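Local atomic coordinates of TarM (Staphylococcus aureus subsp. aureus 21178, PDB entry 4X7M), a protein that belongs to the glycosyltransferases of the GT-B clan, with two Rossmann-like domains and, in this model, uridine-5'-diphosphate bound. Residues 327-332 and 358-363; 321-326 and 395-400; 3-8 and 219-224. The protein carries 1 engineered substitution. All coordinates share one frame; numbering follows the deposited sequence.

Contact 1 of 3, residues 327-332 and 358-363; sequences MVPTKR and GSVKDK. With UDP (uridine-5'-diphosphate), chain C.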
loop_
_atom_site.group_PDB
_atom_site.type_symbol
_atom_site.label_atom_id
_atom_site.label_comp_id
_atom_site.label_asym_id
_atom_site.label_seq_id
_atom_site.Cartn_x
_atom_site.Cartn_y
_atom_site.Cartn_z
ATOM N N MET A 327 1.940 -11.635 8.045
ATOM C CA MET A 327 2.983 -12.568 8.462
ATOM C C MET A 327 4.326 -12.202 7.789
ATOM O O MET A 327 4.767 -12.929 6.903
ATOM C CB MET A 327 2.571 -13.965 8.032
ATOM C CG MET A 327 2.580 -14.946 9.106
ATOM S SD MET A 327 0.906 -15.212 9.594
ATOM C CE MET A 327 1.039 -16.787 10.163
ATOM N N VAL A 328 4.993 -11.099 8.240
ATOM C CA VAL A 328 6.258 -10.589 7.676
ATOM C C VAL A 328 7.410 -10.532 8.675
ATOM O O VAL A 328 7.157 -10.496 9.880
ATOM C CB VAL A 328 6.059 -9.247 6.921
ATOM C CG1 VAL A 328 5.060 -9.394 5.772
ATOM C CG2 VAL A 328 5.681 -8.095 7.864
ATOM N N PRO A 329 8.693 -10.551 8.225
ATOM C CA PRO A 329 9.819 -10.552 9.200
ATOM C C PRO A 329 9.872 -9.452 10.260
ATOM O O PRO A 329 10.245 -9.775 11.375
ATOM C CB PRO A 329 11.070 -10.559 8.318
ATOM C CG PRO A 329 10.611 -11.164 7.025
ATOM C CD PRO A 329 9.199 -10.648 6.837
ATOM N N THR A 330 9.496 -8.185 9.948
ATOM C CA THR A 330 9.536 -7.040 10.911
ATOM C C THR A 330 8.622 -7.233 12.144
ATOM O O THR A 330 8.923 -6.685 13.214
ATOM C CB THR A 330 9.236 -5.691 10.222
ATOM O OG1 THR A 330 7.968 -5.781 9.569
ATOM C CG2 THR A 330 10.290 -5.274 9.210
ATOM N N LYS A 331 7.508 -8.016 11.977
ATOM C CA LYS A 331 6.502 -8.380 12.989
ATOM C C LYS A 331 7.048 -9.321 14.046
ATOM O O LYS A 331 6.474 -9.427 15.134
ATOM C CB LYS A 331 5.283 -9.036 12.319
ATOM C CG LYS A 331 4.532 -8.114 11.358
ATOM C CD LYS A 331 3.964 -6.904 12.058
ATOM C CE LYS A 331 3.177 -6.004 11.158
ATOM N NZ LYS A 331 2.807 -4.753 11.888
ATOM N N ARG A 332 8.158 -10.027 13.703
ATOM C CA ARG A 332 8.896 -10.999 14.512
ATOM C C ARG A 332 8.000 -12.041 15.140
ATOM O O ARG A 332 7.982 -12.211 16.360
ATOM C CB ARG A 332 9.809 -10.319 15.551
ATOM C CG ARG A 332 10.900 -9.411 14.985
ATOM C CD ARG A 332 11.942 -10.054 14.074
ATOM N NE ARG A 332 12.577 -11.243 14.653
ATOM C CZ ARG A 332 13.674 -11.223 15.406
ATOM N NH1 ARG A 332 14.257 -10.070 15.717
ATOM N NH2 ARG A 332 14.182 -12.352 15.875
ATOM N N GLY A 358 1.602 -14.417 4.884
ATOM C CA GLY A 358 2.851 -13.842 4.399
ATOM C C GLY A 358 4.027 -14.792 4.390
ATOM O O GLY A 358 3.900 -15.962 4.768
ATOM N N SER A 359 5.201 -14.248 3.999
ATOM C CA SER A 359 6.482 -14.925 3.822
ATOM C C SER A 359 6.945 -15.807 4.973
ATOM O O SER A 359 7.468 -16.890 4.717
ATOM C CB SER A 359 7.560 -13.928 3.387
ATOM O OG SER A 359 8.254 -13.288 4.449
ATOM N N VAL A 360 6.755 -15.369 6.229
ATOM C CA VAL A 360 7.185 -16.144 7.405
ATOM C C VAL A 360 6.274 -17.341 7.753
ATOM O O VAL A 360 6.727 -18.235 8.468
ATOM C CB VAL A 360 7.501 -15.259 8.657
ATOM C CG1 VAL A 360 8.451 -14.106 8.329
ATOM C CG2 VAL A 360 6.231 -14.725 9.303
ATOM N N LYS A 361 5.004 -17.338 7.289
ATOM C CA LYS A 361 3.969 -18.344 7.588
ATOM C C LYS A 361 4.448 -19.810 7.668
ATOM O O LYS A 361 4.148 -20.476 8.658
ATOM C CB LYS A 361 2.726 -18.161 6.696
ATOM C CG LYS A 361 1.464 -18.902 7.159
ATOM C CD LYS A 361 0.243 -18.475 6.329
ATOM C CE LYS A 361 -1.040 -19.223 6.647
ATOM N NZ LYS A 361 -2.189 -18.714 5.825
ATOM N N ASP A 362 5.226 -20.291 6.678
ATOM C CA ASP A 362 5.753 -21.669 6.680
ATOM C C ASP A 362 6.842 -21.844 7.733
ATOM O O ASP A 362 6.853 -22.862 8.430
ATOM C CB ASP A 362 6.279 -22.079 5.295
ATOM C CG ASP A 362 5.275 -21.926 4.172
ATOM O OD1 ASP A 362 5.013 -20.766 3.760
ATOM O OD2 ASP A 362 4.774 -22.961 3.682
ATOM N N LYS A 363 7.745 -20.837 7.879
ATOM C CA LYS A 363 8.835 -20.850 8.868
ATOM C C LYS A 363 8.318 -20.832 10.310
ATOM O O LYS A 363 9.003 -21.325 11.197
ATOM C CB LYS A 363 9.821 -19.684 8.640
ATOM C CG LYS A 363 11.257 -20.078 8.955
ATOM C CD LYS A 363 11.756 -19.552 10.306
ATOM C CE LYS A 363 12.853 -20.415 10.909
ATOM N NZ LYS A 363 12.310 -21.672 11.493
HETATM N N1 UDP C . -5.234 -7.271 8.848
HETATM C C2 UDP C . -6.454 -7.899 8.632
HETATM N N3 UDP C . -6.398 -9.277 8.586
HETATM C C4 UDP C . -5.262 -10.069 8.658
HETATM C C5 UDP C . -4.034 -9.344 8.801
HETATM C C6 UDP C . -4.058 -8.001 8.908
HETATM O O2 UDP C . -7.487 -7.295 8.384
HETATM O O4 UDP C . -5.367 -11.306 8.603
HETATM C "C1'" UDP C . -5.206 -5.789 9.085
HETATM C "C2'" UDP C . -5.416 -5.358 10.535
HETATM O "O2'" UDP C . -6.778 -5.328 10.936
HETATM C "C3'" UDP C . -4.847 -3.939 10.481
HETATM C "C4'" UDP C . -3.660 -4.089 9.533
HETATM O "O4'" UDP C . -3.920 -5.289 8.756
HETATM O "O3'" UDP C . -5.761 -3.011 9.903
HETATM C "C5'" UDP C . -2.296 -4.139 10.183
HETATM O "O5'" UDP C . -1.908 -2.850 10.748
HETATM P PA UDP C . -0.446 -2.524 11.340
HETATM O O1A UDP C . -0.276 -3.094 12.701
HETATM O O2A UDP C . -0.147 -1.013 11.389
HETATM O O3A UDP C . 0.601 -3.191 10.395
HETATM P PB UDP C . 0.993 -3.125 8.843
HETATM O O1B UDP C . 2.488 -3.409 8.795
HETATM O O2B UDP C . 0.170 -4.163 8.078
HETATM O O3B UDP C . 0.727 -1.791 8.287
#

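Contact 2 of 3, residues 321-326 and 395-400; sequences VGHISR and LVVSTS. With UDP (uridine-5'-diphosphate), chain C.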
loop_
_atom_site.group_PDB
_atom_site.type_symbol
_atom_site.label_atom_id
_atom_site.label_comp_id
_atom_site.label_asym_id
_atom_site.label_seq_id
_atom_site.Cartn_x
_atom_site.Cartn_y
_atom_site.Cartn_z
ATOM N N VAL A 321 -4.954 -15.182 23.571
ATOM C CA VAL A 321 -4.055 -14.084 23.202
ATOM C C VAL A 321 -4.131 -13.946 21.681
ATOM O O VAL A 321 -3.991 -14.931 20.958
ATOM C CB VAL A 321 -2.601 -14.332 23.699
ATOM C CG1 VAL A 321 -1.693 -13.138 23.382
ATOM C CG2 VAL A 321 -2.573 -14.645 25.198
ATOM N N GLY A 322 -4.351 -12.731 21.208
ATOM C CA GLY A 322 -4.469 -12.476 19.781
ATOM C C GLY A 322 -3.345 -11.711 19.118
ATOM O O GLY A 322 -2.719 -10.843 19.723
ATOM N N HIS A 323 -3.120 -12.014 17.840
ATOM C CA HIS A 323 -2.122 -11.384 16.988
ATOM C C HIS A 323 -2.659 -11.344 15.553
ATOM O O HIS A 323 -2.831 -12.384 14.925
ATOM C CB HIS A 323 -0.779 -12.124 17.070
ATOM C CG HIS A 323 0.292 -11.430 16.292
ATOM N ND1 HIS A 323 0.998 -10.370 16.827
ATOM C CD2 HIS A 323 0.681 -11.609 15.013
ATOM C CE1 HIS A 323 1.818 -9.964 15.871
ATOM N NE2 HIS A 323 1.653 -10.670 14.758
ATOM N N ILE A 324 -2.976 -10.140 15.064
ATOM C CA ILE A 324 -3.506 -9.917 13.721
ATOM C C ILE A 324 -2.549 -8.990 12.973
ATOM O O ILE A 324 -2.484 -7.799 13.273
ATOM C CB ILE A 324 -4.977 -9.380 13.686
ATOM C CG1 ILE A 324 -5.899 -10.145 14.637
ATOM C CG2 ILE A 324 -5.529 -9.395 12.239
ATOM C CD1 ILE A 324 -7.266 -9.506 14.855
ATOM N N SER A 325 -1.854 -9.531 11.966
ATOM C CA SER A 325 -0.937 -8.747 11.138
ATOM C C SER A 325 -0.649 -9.485 9.845
ATOM O O SER A 325 -1.093 -10.624 9.654
ATOM C CB SER A 325 0.384 -8.548 11.883
ATOM O OG SER A 325 1.062 -9.788 12.013
ATOM N N ARG A 326 0.179 -8.868 8.997
ATOM C CA ARG A 326 0.739 -9.518 7.816
ATOM C C ARG A 326 1.906 -10.354 8.379
ATOM O O ARG A 326 2.730 -9.848 9.151
ATOM C CB ARG A 326 1.296 -8.475 6.825
ATOM C CG ARG A 326 0.256 -7.499 6.243
ATOM C CD ARG A 326 0.899 -6.389 5.409
ATOM N NE ARG A 326 1.822 -5.577 6.206
ATOM C CZ ARG A 326 3.143 -5.537 6.046
ATOM N NH1 ARG A 326 3.726 -6.229 5.071
ATOM N NH2 ARG A 326 3.893 -4.804 6.861
ATOM N N LEU A 395 -6.511 -10.518 25.520
ATOM C CA LEU A 395 -5.496 -9.502 25.295
ATOM C C LEU A 395 -4.868 -9.699 23.920
ATOM O O LEU A 395 -5.048 -10.738 23.294
ATOM C CB LEU A 395 -4.417 -9.466 26.407
ATOM C CG LEU A 395 -3.534 -10.705 26.582
ATOM C CD1 LEU A 395 -2.129 -10.446 26.098
ATOM C CD2 LEU A 395 -3.478 -11.115 28.006
ATOM N N VAL A 396 -4.127 -8.687 23.469
ATOM C CA VAL A 396 -3.409 -8.654 22.207
ATOM C C VAL A 396 -1.932 -8.448 22.489
ATOM O O VAL A 396 -1.551 -7.866 23.498
ATOM C CB VAL A 396 -4.065 -7.646 21.209
ATOM C CG1 VAL A 396 -3.131 -7.220 20.072
ATOM C CG2 VAL A 396 -5.360 -8.221 20.648
ATOM N N VAL A 397 -1.109 -9.021 21.650
ATOM C CA VAL A 397 0.336 -8.990 21.778
ATOM C C VAL A 397 1.031 -8.437 20.504
ATOM O O VAL A 397 0.503 -8.573 19.395
ATOM C CB VAL A 397 0.827 -10.397 22.180
ATOM C CG1 VAL A 397 0.576 -11.410 21.066
ATOM C CG2 VAL A 397 2.291 -10.387 22.584
ATOM N N SER A 398 2.224 -7.831 20.678
ATOM C CA SER A 398 3.056 -7.342 19.575
ATOM C C SER A 398 4.550 -7.580 19.866
ATOM O O SER A 398 5.083 -7.075 20.858
ATOM C CB SER A 398 2.774 -5.878 19.298
ATOM O OG SER A 398 3.746 -5.304 18.445
ATOM N N THR A 399 5.205 -8.394 19.015
ATOM C CA THR A 399 6.650 -8.657 19.095
ATOM C C THR A 399 7.361 -7.871 18.014
ATOM O O THR A 399 8.564 -8.018 17.839
ATOM C CB THR A 399 6.985 -10.146 18.957
ATOM O OG1 THR A 399 6.283 -10.716 17.846
ATOM C CG2 THR A 399 6.741 -10.903 20.222
ATOM N N SER A 400 6.615 -7.059 17.273
ATOM C CA SER A 400 7.120 -6.260 16.164
ATOM C C SER A 400 8.291 -5.381 16.602
ATOM O O SER A 400 8.268 -4.830 17.706
ATOM C CB SER A 400 5.995 -5.428 15.564
ATOM O OG SER A 400 6.415 -4.854 14.342
HETATM N N1 UDP C . -5.234 -7.271 8.848
HETATM C C2 UDP C . -6.454 -7.899 8.632
HETATM N N3 UDP C . -6.398 -9.277 8.586
HETATM C C4 UDP C . -5.262 -10.069 8.658
HETATM C C5 UDP C . -4.034 -9.344 8.801
HETATM C C6 UDP C . -4.058 -8.001 8.908
HETATM O O2 UDP C . -7.487 -7.295 8.384
HETATM O O4 UDP C . -5.367 -11.306 8.603
HETATM C "C1'" UDP C . -5.206 -5.789 9.085
HETATM C "C2'" UDP C . -5.416 -5.358 10.535
HETATM O "O2'" UDP C . -6.778 -5.328 10.936
HETATM C "C3'" UDP C . -4.847 -3.939 10.481
HETATM C "C4'" UDP C . -3.660 -4.089 9.533
HETATM O "O4'" UDP C . -3.920 -5.289 8.756
HETATM O "O3'" UDP C . -5.761 -3.011 9.903
HETATM C "C5'" UDP C . -2.296 -4.139 10.183
HETATM O "O5'" UDP C . -1.908 -2.850 10.748
HETATM P PA UDP C . -0.446 -2.524 11.340
HETATM O O1A UDP C . -0.276 -3.094 12.701
HETATM O O2A UDP C . -0.147 -1.013 11.389
HETATM O O3A UDP C . 0.601 -3.191 10.395
HETATM P PB UDP C . 0.993 -3.125 8.843
HETATM O O1B UDP C . 2.488 -3.409 8.795
HETATM O O2B UDP C . 0.170 -4.163 8.078
HETATM O O3B UDP C . 0.727 -1.791 8.287
#

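Contact 3 of 3, residues 3-8 and 219-224; sequences KIFMMV and KDSIMI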
loop_
_atom_site.group_PDB
_atom_site.type_symbol
_atom_site.label_atom_id
_atom_site.label_comp_id
_atom_site.label_asym_id
_atom_site.label_seq_id
_atom_site.Cartn_x
_atom_site.Cartn_y
_atom_site.Cartn_z
ATOM N N LYS A 3 -8.656 21.982 -1.748
ATOM C CA LYS A 3 -8.671 20.679 -2.416
ATOM C C LYS A 3 -7.378 19.880 -2.169
ATOM O O LYS A 3 -6.287 20.451 -2.228
ATOM C CB LYS A 3 -8.967 20.827 -3.917
ATOM C CG LYS A 3 -10.055 19.873 -4.380
ATOM C CD LYS A 3 -9.683 19.100 -5.651
ATOM C CE LYS A 3 -10.827 18.221 -6.119
ATOM N NZ LYS A 3 -10.539 17.545 -7.412
ATOM N N ILE A 4 -7.503 18.567 -1.895
ATOM C CA ILE A 4 -6.356 17.720 -1.589
ATOM C C ILE A 4 -6.049 16.636 -2.633
ATOM O O ILE A 4 -6.938 15.920 -3.120
ATOM C CB ILE A 4 -6.367 17.194 -0.115
ATOM C CG1 ILE A 4 -6.295 18.346 0.886
ATOM C CG2 ILE A 4 -5.228 16.213 0.156
ATOM C CD1 ILE A 4 -6.680 18.004 2.264
ATOM N N PHE A 5 -4.748 16.522 -2.940
ATOM C CA PHE A 5 -4.178 15.572 -3.876
ATOM C C PHE A 5 -3.194 14.702 -3.087
ATOM O O PHE A 5 -2.182 15.194 -2.581
ATOM C CB PHE A 5 -3.507 16.319 -5.040
ATOM C CG PHE A 5 -4.476 17.128 -5.878
ATOM C CD1 PHE A 5 -4.769 18.448 -5.555
ATOM C CD2 PHE A 5 -5.106 16.566 -6.977
ATOM C CE1 PHE A 5 -5.679 19.190 -6.324
ATOM C CE2 PHE A 5 -6.011 17.309 -7.743
ATOM C CZ PHE A 5 -6.289 18.616 -7.412
ATOM N N MET A 6 -3.536 13.414 -2.938
ATOM C CA MET A 6 -2.757 12.456 -2.189
ATOM C C MET A 6 -2.036 11.481 -3.099
ATOM O O MET A 6 -2.663 10.693 -3.798
ATOM C CB MET A 6 -3.617 11.765 -1.134
ATOM C CG MET A 6 -4.285 12.741 -0.199
ATOM S SD MET A 6 -5.013 11.990 1.252
ATOM C CE MET A 6 -6.441 11.282 0.564
ATOM N N MET A 7 -0.701 11.547 -3.086
ATOM C CA MET A 7 0.189 10.768 -3.931
ATOM C C MET A 7 0.687 9.467 -3.377
ATOM O O MET A 7 1.133 9.368 -2.240
ATOM C CB MET A 7 1.347 11.626 -4.423
ATOM C CG MET A 7 0.948 12.528 -5.558
ATOM S SD MET A 7 1.562 14.192 -5.386
ATOM C CE MET A 7 0.047 15.094 -5.612
ATOM N N VAL A 8 0.621 8.463 -4.232
ATOM C CA VAL A 8 1.059 7.091 -4.035
ATOM C C VAL A 8 1.304 6.529 -5.446
ATOM O O VAL A 8 0.650 6.975 -6.393
ATOM C CB VAL A 8 0.044 6.257 -3.194
ATOM C CG1 VAL A 8 -1.205 5.844 -4.011
ATOM C CG2 VAL A 8 0.727 5.059 -2.543
ATOM N N LYS A 219 -2.875 28.510 -3.166
ATOM C CA LYS A 219 -2.678 28.185 -1.746
ATOM C C LYS A 219 -3.651 27.113 -1.237
ATOM O O LYS A 219 -3.338 26.439 -0.260
ATOM C CB LYS A 219 -2.832 29.458 -0.885
ATOM C CG LYS A 219 -2.024 30.683 -1.349
ATOM C CD LYS A 219 -0.761 30.900 -0.506
ATOM C CE LYS A 219 -0.156 32.266 -0.723
ATOM N NZ LYS A 219 1.330 32.227 -0.695
ATOM N N ASP A 220 -4.827 26.970 -1.896
ATOM C CA ASP A 220 -5.899 26.036 -1.530
ATOM C C ASP A 220 -5.749 24.637 -2.131
ATOM O O ASP A 220 -6.502 23.715 -1.789
ATOM C CB ASP A 220 -7.273 26.653 -1.843
ATOM C CG ASP A 220 -7.574 27.910 -1.039
ATOM O OD1 ASP A 220 -7.419 27.875 0.220
ATOM O OD2 ASP A 220 -7.959 28.925 -1.657
ATOM N N SER A 221 -4.779 24.491 -3.044
ATOM C CA SER A 221 -4.415 23.230 -3.665
ATOM C C SER A 221 -3.328 22.644 -2.760
ATOM O O SER A 221 -2.281 23.272 -2.545
ATOM C CB SER A 221 -3.879 23.462 -5.073
ATOM O OG SER A 221 -4.918 23.590 -6.033
ATOM N N ILE A 222 -3.620 21.482 -2.160
ATOM C CA ILE A 222 -2.704 20.805 -1.240
ATOM C C ILE A 222 -2.264 19.478 -1.814
ATOM O O ILE A 222 -3.094 18.645 -2.200
ATOM C CB ILE A 222 -3.321 20.637 0.171
ATOM C CG1 ILE A 222 -3.664 21.984 0.815
ATOM C CG2 ILE A 222 -2.425 19.834 1.079
ATOM C CD1 ILE A 222 -5.088 22.050 1.217
ATOM N N MET A 223 -0.947 19.289 -1.850
ATOM C CA MET A 223 -0.332 18.045 -2.284
ATOM C C MET A 223 0.232 17.331 -1.041
ATOM O O MET A 223 1.095 17.874 -0.350
ATOM C CB MET A 223 0.785 18.316 -3.288
ATOM C CG MET A 223 0.289 18.693 -4.648
ATOM S SD MET A 223 1.641 18.864 -5.814
ATOM C CE MET A 223 2.100 20.618 -5.509
ATOM N N ILE A 224 -0.297 16.133 -0.747
ATOM C CA ILE A 224 0.146 15.263 0.333
ATOM C C ILE A 224 0.763 14.021 -0.338
ATOM O O ILE A 224 0.076 13.296 -1.049
ATOM C CB ILE A 224 -0.997 14.875 1.314
ATOM C CG1 ILE A 224 -1.759 16.113 1.822
ATOM C CG2 ILE A 224 -0.444 14.001 2.476
ATOM C CD1 ILE A 224 -2.841 15.833 2.935
#

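Contact 1 of 3, residues 327-332 and 358-363
M327 and V360 carry this contact, through one backbone bond and the apolar atoms around it. V360 N donates to M327 O at 3.2 Å with an N-H...O angle of 162°, the donor tilted 35° from the carbonyl plane. The two methyls of V360 spread along 327-329: CG2 rests 3.7 Å from M327 CG, while CG1 reaches the proline ring, 3.8 Å from P329 CD. With its bend at chi2 (103°), M327 lays CE 3.7 Å from K361 CG. G358 CA comes within 3.3 Å of M327 O, a CA-H...O contact.

What positions V360 is a type I turn from G358 to K361, closed by K361 N to G358 O at 3.1 Å. On the other segment, K331 leads away to UDP, its NZ hydrogen-bonding O3A at 3.1 Å and, weakly, O1B; E403 forms a salt bridge with the same nitrogen. Both segments follow the C-terminal ends of adjacent parallel strands in the Rossmann-like domain of the GT-B fold that binds UDP here. Residues 327-332 link strand 320-324 to helix 333-346, and 358-363 run from the loop after strand 351-355 into the start of helix 361-370, with M327 and V360 both packed on I333 of helix 333-346.

Contact 2 of 3, residues 321-326 and 395-400
G322 pairs with V396 in the parallel sheet of the C-terminal Rossmann-like domain of the GT-B fold. Strands 320-324 and 395-398 are neighbours at the centre of its six-strand order. The tight part is at their beginnings: G322 N donates to L395 O at 3.0 Å, in the carbonyl plane, and V397 N returns to G322 O at 3.1 Å, nearly along the C=O axis. Bridges V321-L395 and G322-V396 fix the parallel register.

V321 shares one sheet face with L395. Its CG1, anti to the backbone N (chi1 -177°), lies 3.8 Å from L395 CD1, the two side chains pointing the same way, and touches V397 CG1 at 3.7 Å. All of these residues are buried.

Beyond G322 the strands diverge, with a 50° angle between the axes of the short segments, and the backbone bonds between them give way to a side chain. H323 reaches over with its imidazole: ND1 donates to V397 O, which lies near the ring plane although the nitrogen stands well out of the carbonyl plane. The other nitrogen, NE2, makes a weak bond to S325 OG; the ND1 bond mainly sets the ring's rotation, with NE2 at most assisting. The loose end is the exposed R326, which has no contact with 395-400 and turns to UDP. I324 CG2 meets the base, and the R326 guanidinium addresses the beta phosphate with its edge, PB in its plane: NE binds O2B at 2.9 Å and NH2 binds O1B at 2.8 Å, the latter nearly straight at 172°.

Contact 3 of 3, residues 3-8 and 219-224
K3 N and D220 O open a run of five backbone hydrogen bonds that joins strand 3-7 to strand 221-225 and the residue before it, inside the seven-strand parallel sheet of the N-terminal Rossmann-like domain of the GT-B fold. Each bond measures 2.8-2.9 Å: K3 N to D220 O, I222 N to K3 O, F5 N to I222 O, I224 N to F5 O and M7 N to I224 O. Odd residues of strand 3-7 and even residues of its partner supply the donors, as a regular parallel pair requires, and the segment axes differ by 20°. Three CA-H...O contacts reinforce them, the shortest from M6 CA to I224 O at 3.2 Å.

Apolar contacts fall on two faces. On that of I4, M6, I222 and I224, I4 divides its branches: CG1 meets I222 CB at 3.8 Å, and CG2, anti to the backbone N, meets I224 CD1 at 3.7 Å. F29 of helix 18-31 also packs on I4. The other face bears K3, F5, S221 and M223. There F5 turns its ring edge toward I222 O, which lies in the ring plane, while S221 OG is hydrogen-bonded to K216 O. M7, bent at chi2 and chi3, brings its CE back to 3.7 Å from M223 CG.

Contacts 2 and 3 are buried pairings of adjacent parallel strands in the two different Rossmann-like sheets, with centres about 34 Å apart and no touch. Contact 3 is carried by regular backbone bonding from K3 to M7, whereas contact 2 has two such bonds and then a histidine, and its strands diverge beyond G322, where residues 325-326 run on to UDP. Contact 1 is a surface contact of a loop and a helix start, with a single hydrogen bond between its segments. It directly continues contact 2: residues 327-332 follow 321-326, T399 OG1 probably binds the carbonyls of K331 and R332, and segments 327-332 and 321-326 each send a basic side chain, K331 and R326, to the diphosphate.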